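YaeQ family protein (Pseudomonas syringae pv. tomato, PDB 2OT9) is of unknown function but belongs to the YaeQ family, placed in the PDDEXK clan of restriction-endonuclease-like proteins. Local coordinates at residues R39-L44 with V139-M144; T6-E11 with R146-D151; S103-G108 with A130-D135. All coordinates share one frame; numbering follows the deposited sequence.

The three contacts are nested along the chain: interaction 3 lies inside the loop closed by interaction 1, which lies inside the loop closed by interaction 2. Helix 37-49 ties them together. In interaction 1 it meets the end of helix 134-141; its Leu44 packs on Trp150 and Ile148 of interaction 2, and its Val42 on Leu105, Tyr107 and Val132 of interaction 3. Interactions 2 and 3 pair parallel strands in separate parts of the same mixed sheet, with centres about 21 Å apart. Interaction 1 has its centre about 10 Å from that of interaction 2 and 12 Å from that of interaction 3. One helix thus packs against both parallel pairs and carries Arg39 to the tartrate pocket.

Interaction 1: residues R39-L44 with V139-M144; sequences RMTVRL and VLAKDM. With SRT (S,R meso-tartaric acid), chain C.
Leu140 meets helix 37-49 at the methyl group of Thr41: its CB lies 3.8 Å from Thr41 CG2, and the two side chains cross at about a right angle. Thr41 holds that methyl anti to its backbone N, which places OG1 beside the nitrogen (chi1 -61°) and next to the residues that follow Leu140. The first of these is Ala141, whose CB comes within 3.3 Å of Thr41 OG1. No hydrogen bond joins the two segments; the hydroxyl bonds instead with Glu37 O, one turn back in its own helix, so this buried oxygen has a polar partner although carbon presses on it from the other segment. At Lys142 the chain leaves helical geometry, and a type II beta turn from Ala141 to Met144 reverses it. The turn carries Lys142 and Asp143 out into solvent and returns Met144, a selenomethionine, toward the helix. Bent at both chi2 and chi3, the Met144 chain curls its methyl inward until CE is 3.2 Å from Thr41 OG1, with Leu44 CD1 farther along at 4.3 Å from CE. A bound sodium ion lies about 3 Å from the Met144 side chain. Arg39, pointing away from all this, reaches the meso-tartrate: its NH2 bonds to the carboxylate atom O1 of the ligand in the guanidinium plane, 2.8 Å long and nearly straight at 167°, while NH1 adds a weak bond to the same oxygen. Gln86 N and Val84 O also bond the ligand. In the fold the contact sits over the sheet: Thr41, Leu44 and Met144 all touch Trp150 of strand 147-155, and Leu140 leans on His168 and Val170 of strand 166-174.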
loop_
_atom_site.group_PDB
_atom_site.type_symbol
_atom_site.label_atom_id
_atom_site.label_comp_id
_atom_site.label_asym_id
_atom_site.label_seq_id
_atom_site.Cartn_x
_atom_site.Cartn_y
_atom_site.Cartn_z
ATOM N N ARG A 39 -1.471 -8.969 -3.509
ATOM C CA ARG A 39 -0.355 -8.031 -3.285
ATOM C C ARG A 39 -0.568 -6.739 -4.058
ATOM O O ARG A 39 -0.462 -5.645 -3.511
ATOM C CB ARG A 39 0.985 -8.685 -3.669
ATOM C CG ARG A 39 2.194 -7.754 -3.436
ATOM C CD ARG A 39 3.530 -8.489 -3.643
ATOM N NE ARG A 39 3.741 -9.474 -2.589
ATOM C CZ ARG A 39 4.342 -9.226 -1.426
ATOM N NH1 ARG A 39 4.859 -8.030 -1.183
ATOM N NH2 ARG A 39 4.473 -10.200 -0.519
HETATM N N MSE A 40 -0.884 -6.859 -5.342
HETATM C CA MSE A 40 -1.205 -5.689 -6.151
HETATM C C MSE A 40 -2.336 -4.861 -5.538
HETATM O O MSE A 40 -2.248 -3.633 -5.467
HETATM C CB MSE A 40 -1.590 -6.110 -7.571
HETATM C CG MSE A 40 -2.265 -4.956 -8.315
HETATM SE SE MSE A 40 -2.110 -5.169 -10.233
HETATM C CE MSE A 40 -0.197 -4.994 -10.255
ATOM N N THR A 41 -3.395 -5.530 -5.094
ATOM C CA THR A 41 -4.523 -4.848 -4.468
ATOM C C THR A 41 -4.118 -4.079 -3.211
ATOM O O THR A 41 -4.585 -2.965 -2.990
ATOM C CB THR A 41 -5.659 -5.843 -4.187
ATOM O OG1 THR A 41 -6.081 -6.396 -5.450
ATOM C CG2 THR A 41 -6.832 -5.164 -3.482
ATOM N N VAL A 42 -3.235 -4.661 -2.402
ATOM C CA VAL A 42 -2.709 -3.936 -1.244
ATOM C C VAL A 42 -1.932 -2.680 -1.693
ATOM O O VAL A 42 -2.081 -1.611 -1.087
ATOM C CB VAL A 42 -1.849 -4.836 -0.325
ATOM C CG1 VAL A 42 -1.393 -4.049 0.901
ATOM C CG2 VAL A 42 -2.688 -6.048 0.167
ATOM N N ARG A 43 -1.130 -2.795 -2.751
ATOM C CA ARG A 43 -0.456 -1.606 -3.314
ATOM C C ARG A 43 -1.450 -0.520 -3.760
ATOM O O ARG A 43 -1.197 0.675 -3.567
ATOM C CB ARG A 43 0.443 -1.992 -4.491
ATOM C CG ARG A 43 1.670 -2.783 -4.073
ATOM C CD ARG A 43 2.847 -2.504 -5.011
ATOM N NE ARG A 43 2.605 -2.984 -6.369
ATOM C CZ ARG A 43 3.335 -2.644 -7.430
ATOM N NH1 ARG A 43 3.032 -3.151 -8.630
ATOM N NH2 ARG A 43 4.364 -1.798 -7.299
ATOM N N LEU A 44 -2.562 -0.933 -4.373
ATOM C CA LEU A 44 -3.605 0.029 -4.795
ATOM C C LEU A 44 -4.285 0.716 -3.606
ATOM O O LEU A 44 -4.580 1.926 -3.651
ATOM C CB LEU A 44 -4.677 -0.646 -5.668
ATOM C CG LEU A 44 -4.224 -1.397 -6.919
ATOM C CD1 LEU A 44 -5.450 -1.945 -7.681
ATOM C CD2 LEU A 44 -3.371 -0.542 -7.810
ATOM N N VAL A 139 -11.936 -10.492 -1.463
ATOM C CA VAL A 139 -13.062 -9.946 -2.230
ATOM C C VAL A 139 -12.611 -8.891 -3.246
ATOM O O VAL A 139 -13.019 -8.932 -4.414
ATOM C CB VAL A 139 -14.097 -9.308 -1.286
ATOM C CG1 VAL A 139 -15.063 -8.411 -2.064
ATOM C CG2 VAL A 139 -14.849 -10.361 -0.497
ATOM N N LEU A 140 -11.800 -7.934 -2.793
ATOM C CA LEU A 140 -11.283 -6.878 -3.670
ATOM C C LEU A 140 -10.388 -7.389 -4.792
ATOM O O LEU A 140 -10.492 -6.918 -5.926
ATOM C CB LEU A 140 -10.570 -5.769 -2.874
ATOM C CG LEU A 140 -11.502 -4.810 -2.127
ATOM C CD1 LEU A 140 -10.713 -3.993 -1.102
ATOM C CD2 LEU A 140 -12.242 -3.872 -3.098
ATOM N N ALA A 141 -9.545 -8.371 -4.477
ATOM C CA ALA A 141 -8.462 -8.806 -5.359
ATOM C C ALA A 141 -8.858 -9.867 -6.402
ATOM O O ALA A 141 -8.309 -9.903 -7.503
ATOM C CB ALA A 141 -7.285 -9.330 -4.488
ATOM N N LYS A 142 -9.807 -10.726 -6.023
ATOM C CA LYS A 142 -10.203 -11.914 -6.768
ATOM C C LYS A 142 -10.508 -11.585 -8.219
ATOM O O LYS A 142 -11.311 -10.690 -8.477
ATOM C CB LYS A 142 -11.471 -12.482 -6.114
ATOM C CG LYS A 142 -11.942 -13.807 -6.657
ATOM C CD LYS A 142 -12.892 -14.448 -5.651
ATOM C CE LYS A 142 -14.113 -13.564 -5.341
ATOM N NZ LYS A 142 -14.440 -13.393 -3.890
ATOM N N ASP A 143 -9.846 -12.272 -9.148
ATOM C CA ASP A 143 -10.122 -12.137 -10.595
ATOM C C ASP A 143 -10.067 -10.695 -11.103
ATOM O O ASP A 143 -10.893 -10.258 -11.921
ATOM C CB ASP A 143 -11.475 -12.747 -10.915
ATOM C CG ASP A 143 -11.504 -14.241 -10.669
ATOM O OD1 ASP A 143 -10.440 -14.899 -10.805
ATOM O OD2 ASP A 143 -12.591 -14.763 -10.344
HETATM N N MSE A 144 -9.069 -9.965 -10.636
HETATM C CA MSE A 144 -8.933 -8.567 -10.996
HETATM C C MSE A 144 -8.920 -8.341 -12.517
HETATM O O MSE A 144 -8.156 -8.984 -13.235
HETATM C CB MSE A 144 -7.689 -7.974 -10.336
HETATM C CG MSE A 144 -7.681 -6.463 -10.401
HETATM SE SE MSE A 144 -9.103 -5.646 -9.349
HETATM C CE MSE A 144 -8.102 -5.323 -7.687
HETATM O O1 SRT C . 6.012 -9.437 1.715
HETATM O O11 SRT C . 7.994 -10.346 1.784
HETATM C C1 SRT C . 7.164 -9.568 1.277
HETATM C C2 SRT C . 7.522 -8.707 0.094
HETATM O O2 SRT C . 8.099 -9.387 -1.033
HETATM C C3 SRT C . 8.424 -7.615 0.619
HETATM O O3 SRT C . 7.510 -6.675 1.193
HETATM C C4 SRT C . 9.283 -7.002 -0.470
HETATM O O4 SRT C . 8.813 -6.732 -1.608
HETATM O O41 SRT C . 10.478 -6.781 -0.181
#

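Interaction 2: residues T6-E11 with R146-D151; sequences TTYKFE and RVIKWD
Ile148 wedges its branches between Tyr8 and Phe10 where strands 6-16 and 147-155 run side by side, a parallel pair within the mixed beta sheet. Ile148 CD1 reaches Tyr8 CD1 at 3.7 Å, while its other branch, CG2, meets Phe10 CD1 at 3.9 Å. Phe10 in turn fills the next hollow: with CG anti to the backbone N (chi1 -177°), its ring swings toward the neighbouring strand and presents its edge to the face of Trp150, an offset edge-to-face pair with planes at 87°. Phe10 CE1 stops 3.8 Å from Trp150 CE3. Tyr8, Phe10, Ile148 and Trp150 thus make one interlocked apolar surface, and helix 37-49 lies on it, with Leu44 also touching Phe10 and Ile148 and Met40 resting on Tyr8. The phenol OH of Tyr8 bonds to Arg31 of strand 21-31. The other face, with Lys9, Glu11, Val147 and Lys149, is more polar and more open to solvent. There the Glu11 carboxylate reaches two residues of the adjoining strand: OE2 touches Val147 CG1 at 3.6 Å, and OE1 rests along the Lys149 chain, 3.5 Å from CE. These side chains point the same way, but Glu11 OE1 and Lys149 NZ stay 4.2 Å apart, beyond a salt bridge. Between the faces, four backbone hydrogen bonds zip the strands together in parallel register: Lys9 N to Arg146 O, Ile148 N to Lys9 O, Glu11 N to Ile148 O and Trp150 N to Glu11 O. At the start of the pair Arg146 folds back, laying CD over one face of the Tyr8 ring. The Thr6 methyl CG2 sits over the centre of its guanidinium face, and Thr7 O lies at the edge of that group, gripped by Arg146 NE and NH2, each at 2.8 Å.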
loop_
_atom_site.group_PDB
_atom_site.type_symbol
_atom_site.label_atom_id
_atom_site.label_comp_id
_atom_site.label_asym_id
_atom_site.label_seq_id
_atom_site.Cartn_x
_atom_site.Cartn_y
_atom_site.Cartn_z
ATOM N N THR A 6 2.108 -8.512 -16.379
ATOM C CA THR A 6 0.822 -7.996 -16.856
ATOM C C THR A 6 0.681 -6.495 -16.567
ATOM O O THR A 6 0.963 -6.041 -15.459
ATOM C CB THR A 6 -0.390 -8.756 -16.243
ATOM O OG1 THR A 6 -0.017 -10.088 -15.865
ATOM C CG2 THR A 6 -1.511 -8.837 -17.236
ATOM N N THR A 7 0.275 -5.734 -17.583
ATOM C CA THR A 7 -0.004 -4.303 -17.422
ATOM C C THR A 7 -1.471 -4.088 -17.050
ATOM O O THR A 7 -2.372 -4.624 -17.704
ATOM C CB THR A 7 0.341 -3.513 -18.692
ATOM O OG1 THR A 7 1.720 -3.723 -19.009
ATOM C CG2 THR A 7 0.101 -2.025 -18.495
ATOM N N TYR A 8 -1.692 -3.331 -15.974
ATOM C CA TYR A 8 -3.030 -2.968 -15.540
ATOM C C TYR A 8 -3.195 -1.451 -15.583
ATOM O O TYR A 8 -2.237 -0.712 -15.376
ATOM C CB TYR A 8 -3.274 -3.439 -14.107
ATOM C CG TYR A 8 -3.435 -4.930 -13.944
ATOM C CD1 TYR A 8 -4.686 -5.489 -13.699
ATOM C CD2 TYR A 8 -2.343 -5.778 -14.031
ATOM C CE1 TYR A 8 -4.843 -6.869 -13.539
ATOM C CE2 TYR A 8 -2.494 -7.152 -13.882
ATOM C CZ TYR A 8 -3.745 -7.685 -13.622
ATOM O OH TYR A 8 -3.888 -9.041 -13.458
ATOM N N LYS A 9 -4.416 -1.012 -15.837
ATOM C CA LYS A 9 -4.776 0.396 -15.761
ATOM C C LYS A 9 -5.682 0.596 -14.551
ATOM O O LYS A 9 -6.698 -0.094 -14.414
ATOM C CB LYS A 9 -5.505 0.812 -17.032
ATOM C CG LYS A 9 -4.695 0.589 -18.328
ATOM C CD LYS A 9 -3.922 1.841 -18.721
ATOM C CE LYS A 9 -2.873 1.548 -19.784
ATOM N NZ LYS A 9 -2.360 2.833 -20.360
ATOM N N PHE A 10 -5.305 1.538 -13.685
ATOM C CA PHE A 10 -6.026 1.835 -12.460
ATOM C C PHE A 10 -6.704 3.192 -12.638
ATOM O O PHE A 10 -6.033 4.191 -12.940
ATOM C CB PHE A 10 -5.028 1.875 -11.307
ATOM C CG PHE A 10 -5.626 2.112 -9.939
ATOM C CD1 PHE A 10 -6.812 1.504 -9.539
ATOM C CD2 PHE A 10 -4.921 2.858 -9.004
ATOM C CE1 PHE A 10 -7.299 1.690 -8.241
ATOM C CE2 PHE A 10 -5.405 3.040 -7.713
ATOM C CZ PHE A 10 -6.593 2.451 -7.331
ATOM N N GLU A 11 -8.027 3.206 -12.491
ATOM C CA GLU A 11 -8.821 4.440 -12.515
ATOM C C GLU A 11 -9.416 4.666 -11.124
ATOM O O GLU A 11 -10.277 3.899 -10.665
ATOM C CB GLU A 11 -9.922 4.362 -13.588
ATOM C CG GLU A 11 -9.381 3.947 -14.975
ATOM C CD GLU A 11 -10.418 4.024 -16.084
ATOM O OE1 GLU A 11 -11.579 4.372 -15.788
ATOM O OE2 GLU A 11 -10.067 3.743 -17.251
ATOM N N ARG A 146 -8.249 -6.162 -16.076
ATOM C CA ARG A 146 -7.106 -5.376 -16.537
ATOM C C ARG A 146 -7.299 -3.877 -16.307
ATOM O O ARG A 146 -6.331 -3.154 -16.076
ATOM C CB ARG A 146 -6.801 -5.679 -18.009
ATOM C CG ARG A 146 -6.469 -7.169 -18.275
ATOM C CD ARG A 146 -5.143 -7.584 -17.629
ATOM N NE ARG A 146 -4.036 -6.838 -18.226
ATOM C CZ ARG A 146 -3.364 -7.219 -19.310
ATOM N NH1 ARG A 146 -3.655 -8.365 -19.917
ATOM N NH2 ARG A 146 -2.380 -6.459 -19.777
ATOM N N VAL A 147 -8.546 -3.424 -16.380
ATOM C CA VAL A 147 -8.881 -2.044 -16.028
ATOM C C VAL A 147 -9.613 -2.079 -14.676
ATOM O O VAL A 147 -10.731 -2.597 -14.570
ATOM C CB VAL A 147 -9.702 -1.307 -17.133
ATOM C CG1 VAL A 147 -9.889 0.155 -16.776
ATOM C CG2 VAL A 147 -9.020 -1.420 -18.509
ATOM N N ILE A 148 -8.937 -1.568 -13.652
ATOM C CA ILE A 148 -9.447 -1.542 -12.290
ATOM C C ILE A 148 -10.051 -0.169 -12.021
ATOM O O ILE A 148 -9.337 0.842 -11.989
ATOM C CB ILE A 148 -8.321 -1.806 -11.278
ATOM C CG1 ILE A 148 -7.583 -3.111 -11.625
ATOM C CG2 ILE A 148 -8.862 -1.823 -9.861
ATOM C CD1 ILE A 148 -6.127 -3.105 -11.223
ATOM N N LYS A 149 -11.366 -0.145 -11.822
ATOM C CA LYS A 149 -12.099 1.097 -11.552
ATOM C C LYS A 149 -12.621 1.051 -10.128
ATOM O O LYS A 149 -13.459 0.200 -9.789
ATOM C CB LYS A 149 -13.260 1.253 -12.525
ATOM C CG LYS A 149 -12.859 1.113 -13.977
ATOM C CD LYS A 149 -14.092 1.177 -14.859
ATOM C CE LYS A 149 -13.754 1.660 -16.259
ATOM N NZ LYS A 149 -13.002 0.614 -16.991
ATOM N N TRP A 150 -12.090 1.934 -9.290
ATOM C CA TRP A 150 -12.506 2.013 -7.899
ATOM C C TRP A 150 -13.004 3.405 -7.572
ATOM O O TRP A 150 -12.337 4.400 -7.899
ATOM C CB TRP A 150 -11.315 1.767 -6.977
ATOM C CG TRP A 150 -10.925 0.336 -6.741
ATOM C CD1 TRP A 150 -11.444 -0.796 -7.318
ATOM C CD2 TRP A 150 -9.886 -0.095 -5.863
ATOM N NE1 TRP A 150 -10.788 -1.917 -6.815
ATOM C CE2 TRP A 150 -9.822 -1.504 -5.937
ATOM C CE3 TRP A 150 -9.000 0.585 -5.009
ATOM C CZ2 TRP A 150 -8.906 -2.254 -5.181
ATOM C CZ3 TRP A 150 -8.088 -0.157 -4.266
ATOM C CH2 TRP A 150 -8.046 -1.563 -4.363
ATOM N N ASP A 151 -14.139 3.476 -6.876
ATOM C CA ASP A 151 -14.477 4.688 -6.131
ATOM C C ASP A 151 -14.083 4.437 -4.689
ATOM O O ASP A 151 -14.543 3.469 -4.080
ATOM C CB ASP A 151 -15.971 4.972 -6.174
ATOM C CG ASP A 151 -16.441 5.513 -7.516
ATOM O OD1 ASP A 151 -15.651 5.615 -8.483
ATOM O OD2 ASP A 151 -17.636 5.865 -7.586
#

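Interaction 3: residues S103-G108 with A130-D135; sequences SLLAYG and AAVPQD
Leu105 turns its forked end toward the adjoining strand, setting CD2 3.9 Å from Ala130 CB and CD1 4.3 Å from Val132 CG2. Its CG stands beside the backbone N (chi1 -79°), which brings CD2 alongside the small Ala130. In Val132 CG1 is anti to the backbone N (chi1 -179°), which puts CG2 beside that nitrogen, on the side facing Leu105 CD1. On the reverse face sit Ala106 and Ala131, paired with CA atoms 4.5 Å apart. The backbones are joined in parallel by bonds from Ala130 N to Leu104 O, Ala106 N to Ala130 O and Val132 N to Ala106 O. These are the two strands of a beta-alpha-beta crossover, connected through helix 111-117. Beyond them the chains part: Tyr107 keeps only its CB near Val132, 4.5 Å from that residue's CB, while its ring leads away. Water then takes over from direct bonding. One molecule accepts from Gly108 N and donates to Val132 O; a second donates to both Gly108 O and Val132 O, each bond 3.0 Å long. Just after this bridge Pro133 occupies the N-cap position of helix 134-141. Around the pair, Leu105 and Tyr107 pack against Val42 of helix 37-49, Ala130 and Val132 lie on Leu172 of strand 166-174, and Leu104 touches Glu83 of strand 78-84 and Pro87 of the tartrate pocket.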
loop_
_atom_site.group_PDB
_atom_site.type_symbol
_atom_site.label_atom_id
_atom_site.label_comp_id
_atom_site.label_asym_id
_atom_site.label_seq_id
_atom_site.Cartn_x
_atom_site.Cartn_y
_atom_site.Cartn_z
ATOM N N SER A 103 6.101 3.459 5.819
ATOM C CA SER A 103 4.832 2.816 6.117
ATOM C C SER A 103 4.821 1.406 5.580
ATOM O O SER A 103 5.439 1.112 4.571
ATOM C CB SER A 103 3.621 3.599 5.564
ATOM O OG SER A 103 3.565 4.884 6.171
ATOM N N LEU A 104 4.078 0.545 6.251
ATOM C CA LEU A 104 3.880 -0.802 5.739
ATOM C C LEU A 104 2.408 -1.147 5.842
ATOM O O LEU A 104 1.812 -1.026 6.932
ATOM C CB LEU A 104 4.716 -1.804 6.536
ATOM C CG LEU A 104 4.352 -3.288 6.371
ATOM C CD1 LEU A 104 4.628 -3.782 4.924
ATOM C CD2 LEU A 104 5.117 -4.130 7.384
ATOM N N LEU A 105 1.819 -1.584 4.718
ATOM C CA LEU A 105 0.524 -2.251 4.758
ATOM C C LEU A 105 0.750 -3.755 4.714
ATOM O O LEU A 105 1.004 -4.329 3.638
ATOM C CB LEU A 105 -0.385 -1.848 3.580
ATOM C CG LEU A 105 -1.127 -0.527 3.628
ATOM C CD1 LEU A 105 -2.153 -0.474 2.506
ATOM C CD2 LEU A 105 -1.820 -0.361 5.009
ATOM N N ALA A 106 0.655 -4.384 5.877
ATOM C CA ALA A 106 0.926 -5.797 6.016
ATOM C C ALA A 106 -0.332 -6.588 5.643
ATOM O O ALA A 106 -1.440 -6.066 5.760
ATOM C CB ALA A 106 1.350 -6.092 7.455
ATOM N N TYR A 107 -0.165 -7.813 5.151
ATOM C CA TYR A 107 -1.314 -8.691 4.896
ATOM C C TYR A 107 -0.871 -10.130 5.015
ATOM O O TYR A 107 0.331 -10.409 5.119
ATOM C CB TYR A 107 -1.974 -8.396 3.530
ATOM C CG TYR A 107 -1.172 -8.885 2.341
ATOM C CD1 TYR A 107 -1.453 -10.138 1.752
ATOM C CD2 TYR A 107 -0.165 -8.103 1.794
ATOM C CE1 TYR A 107 -0.720 -10.601 0.671
ATOM C CE2 TYR A 107 0.603 -8.562 0.697
ATOM C CZ TYR A 107 0.307 -9.809 0.145
ATOM O OH TYR A 107 1.047 -10.281 -0.919
ATOM N N GLY A 108 -1.844 -11.043 5.003
ATOM C CA GLY A 108 -1.587 -12.442 5.287
ATOM C C GLY A 108 -1.704 -12.678 6.780
ATOM O O GLY A 108 -1.990 -11.747 7.549
ATOM N N ALA A 130 0.151 -0.996 9.409
ATOM C CA ALA A 130 -1.252 -1.369 9.526
ATOM C C ALA A 130 -1.446 -2.670 8.762
ATOM O O ALA A 130 -0.746 -2.927 7.779
ATOM C CB ALA A 130 -2.140 -0.274 8.941
ATOM N N ALA A 131 -2.373 -3.501 9.211
ATOM C CA ALA A 131 -2.681 -4.757 8.522
ATOM C C ALA A 131 -4.044 -4.669 7.812
ATOM O O ALA A 131 -5.001 -4.113 8.360
ATOM C CB ALA A 131 -2.682 -5.906 9.510
ATOM N N VAL A 132 -4.116 -5.243 6.613
ATOM C CA VAL A 132 -5.348 -5.331 5.835
ATOM C C VAL A 132 -5.991 -6.691 6.141
ATOM O O VAL A 132 -5.314 -7.712 6.024
ATOM C CB VAL A 132 -5.051 -5.263 4.305
ATOM C CG1 VAL A 132 -6.345 -5.328 3.491
ATOM C CG2 VAL A 132 -4.243 -3.991 3.934
ATOM N N PRO A 133 -7.273 -6.714 6.547
ATOM C CA PRO A 133 -7.954 -8.004 6.856
ATOM C C PRO A 133 -8.056 -8.895 5.612
ATOM O O PRO A 133 -8.305 -8.389 4.516
ATOM C CB PRO A 133 -9.368 -7.570 7.303
ATOM C CG PRO A 133 -9.238 -6.133 7.672
ATOM C CD PRO A 133 -8.156 -5.558 6.772
ATOM N N GLN A 134 -7.889 -10.207 5.775
ATOM C CA GLN A 134 -7.810 -11.088 4.611
ATOM C C GLN A 134 -9.139 -11.233 3.881
ATOM O O GLN A 134 -9.152 -11.348 2.654
ATOM C CB GLN A 134 -7.225 -12.475 4.957
ATOM C CG GLN A 134 -6.941 -13.403 3.710
ATOM C CD GLN A 134 -5.684 -13.044 2.855
ATOM O OE1 GLN A 134 -5.477 -13.622 1.782
ATOM N NE2 GLN A 134 -4.864 -12.116 3.322
ATOM N N ASP A 135 -10.245 -11.225 4.621
ATOM C CA ASP A 135 -11.559 -11.415 3.994
ATOM C C ASP A 135 -11.862 -10.357 2.931
ATOM O O ASP A 135 -12.153 -10.713 1.800
ATOM C CB ASP A 135 -12.705 -11.577 5.014
ATOM C CG ASP A 135 -12.903 -10.352 5.937
ATOM O OD1 ASP A 135 -12.181 -9.331 5.841
ATOM O OD2 ASP A 135 -13.821 -10.432 6.790
HETATM O O HOH W 1 -4.564 -10.206 5.224
HETATM O O HOH W 2 -3.293 -9.085 7.771
#